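PDB 6C46: dTDP-4-dehydrorhamnose 3,5-epimerase, which probably catalyses the epimerisation of dTDP-4-dehydro-6-deoxy-alpha-D-glucose at C3' and C5', giving dTDP-4-dehydro-beta-L-rhamnose on the pathway to dTDP-L-rhamnose. Local coordinates for residues 128-133 with 163-168; 70-75 with 144-149; 22-27 with 115-120. All coordinates share one frame; numbering follows the deposited sequence.

Contact 1: residues 128-133 with 163-168; sequences GFVVLS and IDWKIP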
loop_
_atom_site.group_PDB
_atom_site.type_symbol
_atom_site.label_atom_id
_atom_site.label_comp_id
_atom_site.label_asym_id
_atom_site.label_seq_id
_atom_site.Cartn_x
_atom_site.Cartn_y
_atom_site.Cartn_z
ATOM N N GLY A 128 14.773 -2.136 -10.879
ATOM C CA GLY A 128 14.265 -1.211 -11.884
ATOM C C GLY A 128 13.026 -1.775 -12.536
ATOM O O GLY A 128 12.664 -2.930 -12.315
ATOM N N PHE A 129 12.371 -0.951 -13.361
ATOM C CA PHE A 129 11.200 -1.448 -14.069
ATOM C C PHE A 129 10.953 -0.641 -15.330
ATOM O O PHE A 129 11.432 0.486 -15.470
ATOM C CB PHE A 129 9.956 -1.433 -13.185
ATOM C CG PHE A 129 9.378 -0.066 -12.946
ATOM C CD1 PHE A 129 8.312 0.388 -13.706
ATOM C CD2 PHE A 129 9.862 0.742 -11.929
ATOM C CE1 PHE A 129 7.749 1.641 -13.469
ATOM C CE2 PHE A 129 9.307 1.994 -11.683
ATOM C CZ PHE A 129 8.250 2.447 -12.456
ATOM N N VAL A 130 10.181 -1.234 -16.253
ATOM C CA VAL A 130 9.776 -0.548 -17.480
ATOM C C VAL A 130 8.263 -0.647 -17.612
ATOM O O VAL A 130 7.662 -1.656 -17.226
ATOM C CB VAL A 130 10.461 -1.150 -18.725
ATOM C CG1 VAL A 130 10.073 -2.613 -18.859
ATOM C CG2 VAL A 130 10.080 -0.368 -19.994
ATOM N N VAL A 131 7.637 0.418 -18.109
ATOM C CA VAL A 131 6.182 0.440 -18.235
ATOM C C VAL A 131 5.809 -0.254 -19.533
ATOM O O VAL A 131 6.269 0.139 -20.607
ATOM C CB VAL A 131 5.641 1.877 -18.200
ATOM C CG1 VAL A 131 4.159 1.872 -18.503
ATOM C CG2 VAL A 131 5.927 2.526 -16.815
ATOM N N LEU A 132 4.967 -1.278 -19.442
ATOM C CA LEU A 132 4.541 -2.021 -20.626
ATOM C C LEU A 132 3.234 -1.521 -21.211
ATOM O O LEU A 132 2.984 -1.714 -22.410
ATOM C CB LEU A 132 4.373 -3.498 -20.272
ATOM C CG LEU A 132 5.594 -4.160 -19.659
ATOM C CD1 LEU A 132 5.220 -5.568 -19.225
ATOM C CD2 LEU A 132 6.724 -4.178 -20.687
ATOM N N SER A 133 2.363 -0.944 -20.382
ATOM C CA SER A 133 1.054 -0.483 -20.826
ATOM C C SER A 133 1.081 1.001 -21.194
ATOM O O SER A 133 2.104 1.674 -21.084
ATOM C CB SER A 133 0.027 -0.773 -19.743
ATOM O OG SER A 133 0.569 -0.394 -18.491
ATOM N N ILE A 163 20.294 -7.792 -19.411
ATOM C CA ILE A 163 18.893 -7.893 -19.015
ATOM C C ILE A 163 17.982 -7.726 -20.226
ATOM O O ILE A 163 18.187 -6.840 -21.064
ATOM C CB ILE A 163 18.570 -6.847 -17.936
ATOM C CG1 ILE A 163 19.367 -7.155 -16.674
ATOM C CG2 ILE A 163 17.051 -6.801 -17.652
ATOM C CD1 ILE A 163 19.447 -5.962 -15.732
ATOM N N ASP A 164 16.948 -8.564 -20.308
ATOM C CA ASP A 164 15.895 -8.425 -21.311
ATOM C C ASP A 164 14.826 -7.472 -20.771
ATOM O O ASP A 164 14.051 -7.839 -19.883
ATOM C CB ASP A 164 15.296 -9.794 -21.625
ATOM C CG ASP A 164 14.226 -9.745 -22.704
ATOM O OD1 ASP A 164 13.936 -8.649 -23.229
ATOM O OD2 ASP A 164 13.692 -10.826 -23.049
ATOM N N TRP A 165 14.758 -6.258 -21.325
ATOM C CA TRP A 165 13.768 -5.283 -20.890
ATOM C C TRP A 165 12.497 -5.336 -21.731
ATOM O O TRP A 165 11.671 -4.427 -21.639
ATOM C CB TRP A 165 14.376 -3.877 -20.886
ATOM C CG TRP A 165 15.361 -3.693 -19.762
ATOM C CD1 TRP A 165 16.727 -3.786 -19.839
ATOM C CD2 TRP A 165 15.057 -3.420 -18.385
ATOM N NE1 TRP A 165 17.281 -3.571 -18.595
ATOM C CE2 TRP A 165 16.278 -3.343 -17.695
ATOM C CE3 TRP A 165 13.863 -3.207 -17.676
ATOM C CZ2 TRP A 165 16.346 -3.073 -16.321
ATOM C CZ3 TRP A 165 13.931 -2.950 -16.311
ATOM C CH2 TRP A 165 15.163 -2.883 -15.653
ATOM N N LYS A 166 12.350 -6.368 -22.568
ATOM C CA LYS A 166 11.102 -6.774 -23.220
ATOM C C LYS A 166 10.627 -5.897 -24.376
ATOM O O LYS A 166 10.215 -6.424 -25.412
ATOM C CB LYS A 166 9.960 -6.876 -22.191
ATOM C CG LYS A 166 10.277 -7.789 -21.005
ATOM C CD LYS A 166 10.760 -9.153 -21.455
ATOM C CE LYS A 166 9.690 -10.205 -21.364
ATOM N NZ LYS A 166 10.310 -11.557 -21.480
ATOM N N ILE A 167 10.650 -4.580 -24.233
ATOM C CA ILE A 167 10.076 -3.727 -25.276
ATOM C C ILE A 167 11.177 -3.312 -26.240
ATOM O O ILE A 167 12.364 -3.487 -25.922
ATOM C CB ILE A 167 9.366 -2.512 -24.658
ATOM C CG1 ILE A 167 10.393 -1.550 -24.063
ATOM C CG2 ILE A 167 8.316 -3.002 -23.606
ATOM C CD1 ILE A 167 9.813 -0.213 -23.591
ATOM N N PRO A 168 10.841 -2.795 -27.424
ATOM C CA PRO A 168 11.886 -2.359 -28.357
ATOM C C PRO A 168 12.731 -1.263 -27.736
ATOM O O PRO A 168 12.224 -0.399 -27.015
ATOM C CB PRO A 168 11.094 -1.842 -29.564
ATOM C CG PRO A 168 9.779 -2.534 -29.479
ATOM C CD PRO A 168 9.496 -2.677 -28.018
#

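Contact 2: residues 70-75 with 144-149; sequences HLQKGK and NFYNKE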
loop_
_atom_site.group_PDB
_atom_site.type_symbol
_atom_site.label_atom_id
_atom_site.label_comp_id
_atom_site.label_asym_id
_atom_site.label_seq_id
_atom_site.Cartn_x
_atom_site.Cartn_y
_atom_site.Cartn_z
ATOM N N HIS A 70 18.557 0.902 -9.579
ATOM C CA HIS A 70 18.808 1.796 -8.449
ATOM C C HIS A 70 18.948 1.023 -7.146
ATOM O O HIS A 70 18.349 -0.043 -6.970
ATOM C CB HIS A 70 17.652 2.805 -8.261
ATOM C CG HIS A 70 17.432 3.698 -9.442
ATOM N ND1 HIS A 70 16.194 4.212 -9.764
ATOM C CD2 HIS A 70 18.295 4.188 -10.364
ATOM C CE1 HIS A 70 16.300 4.978 -10.839
ATOM N NE2 HIS A 70 17.565 4.982 -11.225
ATOM N N LEU A 71 19.678 1.619 -6.207
ATOM C CA LEU A 71 19.844 1.045 -4.874
ATOM C C LEU A 71 20.363 2.145 -3.961
ATOM O O LEU A 71 20.778 3.211 -4.420
ATOM C CB LEU A 71 20.818 -0.145 -4.894
ATOM C CG LEU A 71 22.175 0.410 -5.380
ATOM C CD1 LEU A 71 23.225 0.424 -4.277
ATOM C CD2 LEU A 71 22.694 -0.297 -6.620
ATOM N N GLN A 72 20.334 1.879 -2.656
ATOM C CA GLN A 72 21.028 2.709 -1.678
ATOM C C GLN A 72 22.096 1.846 -1.020
ATOM O O GLN A 72 21.873 0.652 -0.782
ATOM C CB GLN A 72 20.048 3.298 -0.624
ATOM C CG GLN A 72 19.172 4.399 -1.226
ATOM C CD GLN A 72 18.316 5.169 -0.233
ATOM O OE1 GLN A 72 17.739 6.194 -0.590
ATOM N NE2 GLN A 72 18.257 4.713 1.014
ATOM N N LYS A 73 23.259 2.433 -0.772
ATOM C CA LYS A 73 24.420 1.672 -0.309
ATOM C C LYS A 73 24.450 1.502 1.206
ATOM O O LYS A 73 23.962 2.345 1.958
ATOM C CB LYS A 73 25.715 2.348 -0.738
ATOM C CG LYS A 73 25.964 2.354 -2.237
ATOM C CD LYS A 73 27.284 3.105 -2.519
ATOM C CE LYS A 73 27.319 3.644 -3.948
ATOM N NZ LYS A 73 28.547 4.455 -4.245
ATOM N N GLY A 74 25.067 0.408 1.642
ATOM C CA GLY A 74 25.462 0.267 3.042
ATOM C C GLY A 74 24.278 0.231 3.992
ATOM O O GLY A 74 23.255 -0.404 3.733
ATOM N N LYS A 75 24.406 0.953 5.106
ATOM C CA LYS A 75 23.360 0.930 6.121
ATOM C C LYS A 75 22.076 1.600 5.659
ATOM O O LYS A 75 21.070 1.512 6.371
ATOM C CB LYS A 75 23.840 1.623 7.393
ATOM C CG LYS A 75 24.038 3.105 7.254
ATOM C CD LYS A 75 24.795 3.620 8.502
ATOM C CE LYS A 75 24.869 5.116 8.550
ATOM N NZ LYS A 75 25.345 5.535 9.902
ATOM N N ASN A 144 13.582 0.849 4.564
ATOM C CA ASN A 144 14.550 1.799 5.091
ATOM C C ASN A 144 14.255 3.140 4.448
ATOM O O ASN A 144 13.588 3.216 3.411
ATOM C CB ASN A 144 15.990 1.334 4.798
ATOM C CG ASN A 144 17.003 1.827 5.807
ATOM O OD1 ASN A 144 16.750 2.745 6.602
ATOM N ND2 ASN A 144 18.195 1.230 5.760
ATOM N N PHE A 145 14.791 4.187 5.042
ATOM C CA PHE A 145 14.430 5.537 4.629
ATOM C C PHE A 145 15.333 6.037 3.501
ATOM O O PHE A 145 16.463 5.570 3.305
ATOM C CB PHE A 145 14.494 6.474 5.842
ATOM C CG PHE A 145 13.514 6.101 6.931
ATOM C CD1 PHE A 145 12.153 6.335 6.758
ATOM C CD2 PHE A 145 13.948 5.502 8.104
ATOM C CE1 PHE A 145 11.226 5.976 7.746
ATOM C CE2 PHE A 145 13.043 5.132 9.101
ATOM C CZ PHE A 145 11.673 5.382 8.918
ATOM N N TYR A 146 14.793 6.988 2.743
ATOM C CA TYR A 146 15.511 7.664 1.667
ATOM C C TYR A 146 16.798 8.325 2.156
ATOM O O TYR A 146 16.818 9.001 3.190
ATOM C CB TYR A 146 14.597 8.732 1.047
ATOM C CG TYR A 146 15.272 9.595 0.014
ATOM C CD1 TYR A 146 15.486 9.118 -1.274
ATOM C CD2 TYR A 146 15.670 10.891 0.314
ATOM C CE1 TYR A 146 16.097 9.921 -2.248
ATOM C CE2 TYR A 146 16.276 11.701 -0.645
ATOM C CZ TYR A 146 16.485 11.204 -1.925
ATOM O OH TYR A 146 17.087 11.991 -2.881
ATOM N N ASN A 147 17.877 8.170 1.381
ATOM C CA ASN A 147 19.122 8.884 1.677
ATOM C C ASN A 147 19.856 9.137 0.362
ATOM O O ASN A 147 20.434 8.210 -0.219
ATOM C CB ASN A 147 19.991 8.092 2.661
ATOM C CG ASN A 147 21.278 8.812 3.003
ATOM O OD1 ASN A 147 22.262 8.764 2.254
ATOM N ND2 ASN A 147 21.270 9.518 4.118
ATOM N N LYS A 148 19.863 10.395 -0.084
ATOM C CA LYS A 148 20.385 10.710 -1.416
ATOM C C LYS A 148 21.868 10.395 -1.532
ATOM O O LYS A 148 22.328 9.893 -2.569
ATOM C CB LYS A 148 20.135 12.181 -1.764
ATOM C CG LYS A 148 20.665 12.532 -3.155
ATOM C CD LYS A 148 20.154 13.858 -3.702
ATOM C CE LYS A 148 20.139 13.841 -5.241
ATOM N NZ LYS A 148 21.320 13.137 -5.847
ATOM N N GLU A 149 22.641 10.742 -0.510
ATOM C CA GLU A 149 24.083 10.566 -0.596
ATOM C C GLU A 149 24.448 9.103 -0.771
ATOM O O GLU A 149 25.475 8.789 -1.384
ATOM C CB GLU A 149 24.753 11.134 0.652
ATOM C CG GLU A 149 26.262 11.042 0.639
ATOM C CD GLU A 149 26.891 11.511 1.942
ATOM O OE1 GLU A 149 26.151 11.989 2.835
ATOM O OE2 GLU A 149 28.129 11.397 2.070
HETATM O O HOH W 1 26.978 7.077 -3.253
#

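Contact 3: residues 22-27 with 115-120; sequences IEPTVF and NKLQFY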
loop_
_atom_site.group_PDB
_atom_site.type_symbol
_atom_site.label_atom_id
_atom_site.label_comp_id
_atom_site.label_asym_id
_atom_site.label_seq_id
_atom_site.Cartn_x
_atom_site.Cartn_y
_atom_site.Cartn_z
ATOM N N ILE A 22 5.119 -12.679 -3.902
ATOM C CA ILE A 22 3.965 -12.908 -3.028
ATOM C C ILE A 22 2.756 -13.115 -3.920
ATOM O O ILE A 22 2.325 -12.195 -4.625
ATOM C CB ILE A 22 3.711 -11.745 -2.072
ATOM C CG1 ILE A 22 4.994 -11.375 -1.339
ATOM C CG2 ILE A 22 2.552 -12.142 -1.093
ATOM C CD1 ILE A 22 4.802 -10.382 -0.180
ATOM N N GLU A 23 2.212 -14.324 -3.893
ATOM C CA GLU A 23 0.997 -14.654 -4.627
ATOM C C GLU A 23 -0.190 -14.533 -3.691
ATOM O O GLU A 23 -0.202 -15.197 -2.642
ATOM C CB GLU A 23 1.068 -16.067 -5.193
ATOM C CG GLU A 23 -0.242 -16.575 -5.810
ATOM C CD GLU A 23 -0.106 -17.998 -6.357
ATOM O OE1 GLU A 23 1.002 -18.358 -6.792
ATOM O OE2 GLU A 23 -1.092 -18.756 -6.334
ATOM N N PRO A 24 -1.194 -13.730 -4.016
ATOM C CA PRO A 24 -2.291 -13.488 -3.078
ATOM C C PRO A 24 -3.303 -14.622 -3.092
ATOM O O PRO A 24 -3.470 -15.334 -4.084
ATOM C CB PRO A 24 -2.917 -12.200 -3.625
ATOM C CG PRO A 24 -2.816 -12.415 -5.126
ATOM C CD PRO A 24 -1.457 -13.126 -5.336
ATOM N N THR A 25 -3.988 -14.800 -1.963
ATOM C CA THR A 25 -5.130 -15.707 -1.883
ATOM C C THR A 25 -6.380 -14.832 -1.923
ATOM O O THR A 25 -6.731 -14.192 -0.929
ATOM C CB THR A 25 -5.070 -16.551 -0.615
ATOM O OG1 THR A 25 -3.892 -17.359 -0.656
ATOM C CG2 THR A 25 -6.292 -17.441 -0.512
ATOM N N VAL A 26 -7.039 -14.799 -3.068
ATOM C CA VAL A 26 -8.145 -13.879 -3.305
ATOM C C VAL A 26 -9.459 -14.581 -3.009
ATOM O O VAL A 26 -9.725 -15.678 -3.522
ATOM C CB VAL A 26 -8.106 -13.341 -4.742
ATOM C CG1 VAL A 26 -9.251 -12.338 -4.975
ATOM C CG2 VAL A 26 -6.751 -12.706 -4.987
ATOM N N PHE A 27 -10.259 -13.976 -2.140
ATOM C CA PHE A 27 -11.583 -14.481 -1.825
ATOM C C PHE A 27 -12.623 -13.687 -2.602
ATOM O O PHE A 27 -12.706 -12.462 -2.465
ATOM C CB PHE A 27 -11.837 -14.423 -0.320
ATOM C CG PHE A 27 -10.864 -15.258 0.471
ATOM C CD1 PHE A 27 -11.090 -16.615 0.665
ATOM C CD2 PHE A 27 -9.707 -14.691 0.992
ATOM C CE1 PHE A 27 -10.193 -17.386 1.383
ATOM C CE2 PHE A 27 -8.805 -15.457 1.713
ATOM C CZ PHE A 27 -9.046 -16.807 1.905
ATOM N N ASN A 115 -2.745 -9.092 -12.242
ATOM C CA ASN A 115 -2.240 -10.304 -11.597
ATOM C C ASN A 115 -2.024 -10.142 -10.103
ATOM O O ASN A 115 -1.843 -11.153 -9.409
ATOM C CB ASN A 115 -0.974 -10.868 -12.311
ATOM C CG ASN A 115 0.324 -10.039 -12.139
ATOM O OD1 ASN A 115 0.520 -9.253 -11.201
ATOM N ND2 ASN A 115 1.249 -10.262 -13.078
ATOM N N LYS A 116 -2.058 -8.908 -9.585
ATOM C CA LYS A 116 -2.013 -8.631 -8.149
ATOM C C LYS A 116 -0.749 -9.154 -7.479
ATOM O O LYS A 116 -0.677 -9.230 -6.239
ATOM C CB LYS A 116 -3.244 -9.207 -7.442
ATOM C CG LYS A 116 -4.560 -8.776 -8.059
ATOM C CD LYS A 116 -5.755 -9.445 -7.321
ATOM C CE LYS A 116 -7.092 -9.180 -8.015
ATOM N NZ LYS A 116 -7.179 -9.745 -9.386
ATOM N N LEU A 117 0.280 -9.469 -8.258
ATOM C CA LEU A 117 1.505 -9.991 -7.671
ATOM C C LEU A 117 2.322 -8.896 -6.985
ATOM O O LEU A 117 2.299 -7.723 -7.369
ATOM C CB LEU A 117 2.362 -10.657 -8.757
ATOM C CG LEU A 117 1.724 -11.905 -9.405
ATOM C CD1 LEU A 117 2.602 -12.500 -10.558
ATOM C CD2 LEU A 117 1.462 -12.964 -8.343
ATOM N N GLN A 118 3.088 -9.299 -5.978
ATOM C CA GLN A 118 4.101 -8.438 -5.390
ATOM C C GLN A 118 5.453 -9.126 -5.490
ATOM O O GLN A 118 5.545 -10.355 -5.446
ATOM C CB GLN A 118 3.817 -8.149 -3.929
ATOM C CG GLN A 118 2.475 -7.470 -3.680
ATOM C CD GLN A 118 2.146 -7.584 -2.220
ATOM O OE1 GLN A 118 2.535 -6.734 -1.436
ATOM N NE2 GLN A 118 1.490 -8.688 -1.835
ATOM N N PHE A 119 6.501 -8.317 -5.539
ATOM C CA PHE A 119 7.862 -8.794 -5.756
ATOM C C PHE A 119 8.692 -8.234 -4.611
ATOM O O PHE A 119 8.705 -7.014 -4.396
ATOM C CB PHE A 119 8.354 -8.301 -7.124
ATOM C CG PHE A 119 9.688 -8.862 -7.580
ATOM C CD1 PHE A 119 10.525 -8.086 -8.378
ATOM C CD2 PHE A 119 10.067 -10.153 -7.291
ATOM C CE1 PHE A 119 11.744 -8.596 -8.859
ATOM C CE2 PHE A 119 11.273 -10.662 -7.755
ATOM C CZ PHE A 119 12.120 -9.876 -8.538
ATOM N N TYR A 120 9.313 -9.115 -3.829
ATOM C CA TYR A 120 10.136 -8.699 -2.690
ATOM C C TYR A 120 11.601 -8.730 -3.106
ATOM O O TYR A 120 12.127 -9.794 -3.427
ATOM C CB TYR A 120 9.937 -9.594 -1.460
ATOM C CG TYR A 120 10.943 -9.272 -0.356
ATOM C CD1 TYR A 120 10.795 -8.129 0.427
ATOM C CD2 TYR A 120 12.065 -10.086 -0.125
ATOM C CE1 TYR A 120 11.720 -7.809 1.417
ATOM C CE2 TYR A 120 13.014 -9.765 0.872
ATOM C CZ TYR A 120 12.821 -8.630 1.636
ATOM O OH TYR A 120 13.718 -8.273 2.620
HETATM O O HOH W 2 0.483 -10.351 -3.849
#

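Contact 1: residues 128-133 with 163-168
With its CG turned anti to the carbonyl carbon (chi1 -72°), Trp165 carries its indole along strand 125-131, and Val130, its CG2 anti to the backbone N and its CG1 between N and the carbonyl carbon (chi1 61°), spreads two methyls over segment 163-168. The six-membered ring of the indole meets the strand with its rim. Trp165 CH2 lies 3.9 Å from Gly128 C, which sits at the ring edge in the ring plane, so the backbone of Gly128 meets the indole directly, and Trp165 CZ3 is 3.8 Å from Phe129 CA. Val130 and Trp165 run past each other in opposite senses, leaving Val130 CG1 4.0 Å from Trp165 CE3 and close to the Trp165 carbonyl oxygen as well. Ile163 CG2 lies over one face of the indole, offset toward its rim, and NE1 is hydrogen-bonded to Phe156 O.

Further along, Val130 CG2 and Ile167 CD1 meet tip to tip at 3.6 Å. The Leu132 and Ile167 side chains cross obliquely, with Leu132 CD2 3.5 Å from Ile167 CG2, where the contact becomes partly exposed. The loop is shaped from within by an Asx turn: Lys166 N donates to Asp164 OD1 at 2.9 Å, approaching from above the carboxylate plane.

The loop thus lies on one side of the cupin sheet that holds strands 66-72, 88-95 and 125-131, with Leu66, Leu69 and Val92 also touching Trp165. No hydrogen bond joins the two segments; their cohesion is apolar, resting on an indole rim and methyl-to-methyl contacts, while the one polar atom of the indole is satisfied by Phe156.

Contact 2: residues 70-75 with 144-149
Asn144 opens the contact by extending its amide toward Lys75: ND2 donates to Lys75 O at 3.0 Å, with a bent N-H...O angle of 136°. The acceptor nevertheless lies close to the amide plane of Asn144, whose ND2 also bonds Ala77 O. The other end of this amide turns back on its own segment, OD1 receiving Phe145 N at 2.9 Å, so bonds at both ends fix the rotation of the group.

The Phe145 side chain starts out away from 70-75 and packs on Asn39 of the second subunit, while the backbone carbonyl serves the contact. Gln72 NE2 gives it a hydrogen bond of 3.0 Å, and Phe145 O lies in the plane of the Gln72 amide; NE2 also bonds His76 O. The CG of Gln72 is anti to the carbonyl carbon (chi1 -72°), and the chain runs on extended, which carries the amide from the end of strand 66-72 to the loop.

Tyr146 comes next, its CA 3.5 Å from Gln72 OE1 and its ring atom CD1 3.8 Å from the same oxygen. This residue is predicted to stack on the thymidine ring of the substrate, and His70, the predicted proton acceptor, lies two residues before Gln72 on strand 66-72.

Asn147 completes the grip, its backbone N donating to Gln72 OE1 at 2.8 Å in a nearly straight bond (168°) that arrives from above the carbonyl plane. Beyond it, Glu149 O accepts from a water that is weakly bonded to Lys73 NZ.

One buried amide therefore uses its oxygen and its nitrogen on backbone groups on either side of Tyr146 in sequence, a pairing that probably holds the predicted nucleotide-stacking residue in a defined place beside the strand of the predicted proton acceptor.

Contact 3: residues 22-27 with 115-120
Ile22 O is gripped from two directions: a water lies 2.7 Å from it, and Gln118 N donates to it at 3.3 Å, with an N-H...O angle of 170°. The same water lies 2.9 Å from Lys116 O and accepts from Gln118 NE2, tying the turn before strand 118-121 to strand 20-23. In return, Ile22 N donates to Gln118 O at 2.8 Å.

Ile22 and Gln118 thus form an antiparallel hydrogen-bonded pair, their side chains on the same face of the sheet. Gln118 CG is anti to the carbonyl carbon (chi1 -59°), and the extended chain beyond it lays the amide against the isoleucine, NE2 being 3.7 Å from Ile22 CG2. That nitrogen also donates to Lys37 O, so the buried NE2 is held by both the water and Lys37 O, beside Leu81 and Ser83. In this cupin, the pair joins strand 20-23 to strand 118-121 within the antiparallel sheet that also contains strand 80-86.

Past the bridge the chains separate and side chains take over. Leu117 sends CD2 to the backbone of Glu23 and to the ring of Pro24, crossing the proline at about a right angle, with Pro24 CD 4.2 Å from Leu117 CD2. On the neighbouring residue, Lys116 CB meets Pro24 CG at 4.0 Å, and farther out its CD touches Val26 CG2. The aliphatic part of the lysine does this work, while its NZ bends back (chi4 63°) to bond Glu114 O. Lys116 has positive phi and sits inside an Asx turn in which Leu117 N donates to Asn115 OD1 at 3.0 Å. Tyr33 and Tyr35 of strand 32-39 pack against Lys116 as well.

Overall arrangement
The three contacts sit in one cupin fold but in different parts of it. Contact 3 belongs to the sheet containing strands 20-23 and 118-121, whereas contacts 1 and 2 reach the other large sheet, on its neighbouring strands 125-131 and 66-72. Their centres lie about 24 Å (contacts 1 and 2), 21 Å (1 and 3) and 26 Å (2 and 3) apart, and none touches another. Contact 3 closes before contact 1 opens, strand 118-121 being followed directly by strand 125-131; contact 2 interleaves with both. Contact 2, holding the predicted proton acceptor His70, lies across the chain's centre from the strand pairing of contact 3, while contact 1 packs a loop on the sheet it shares with contact 2.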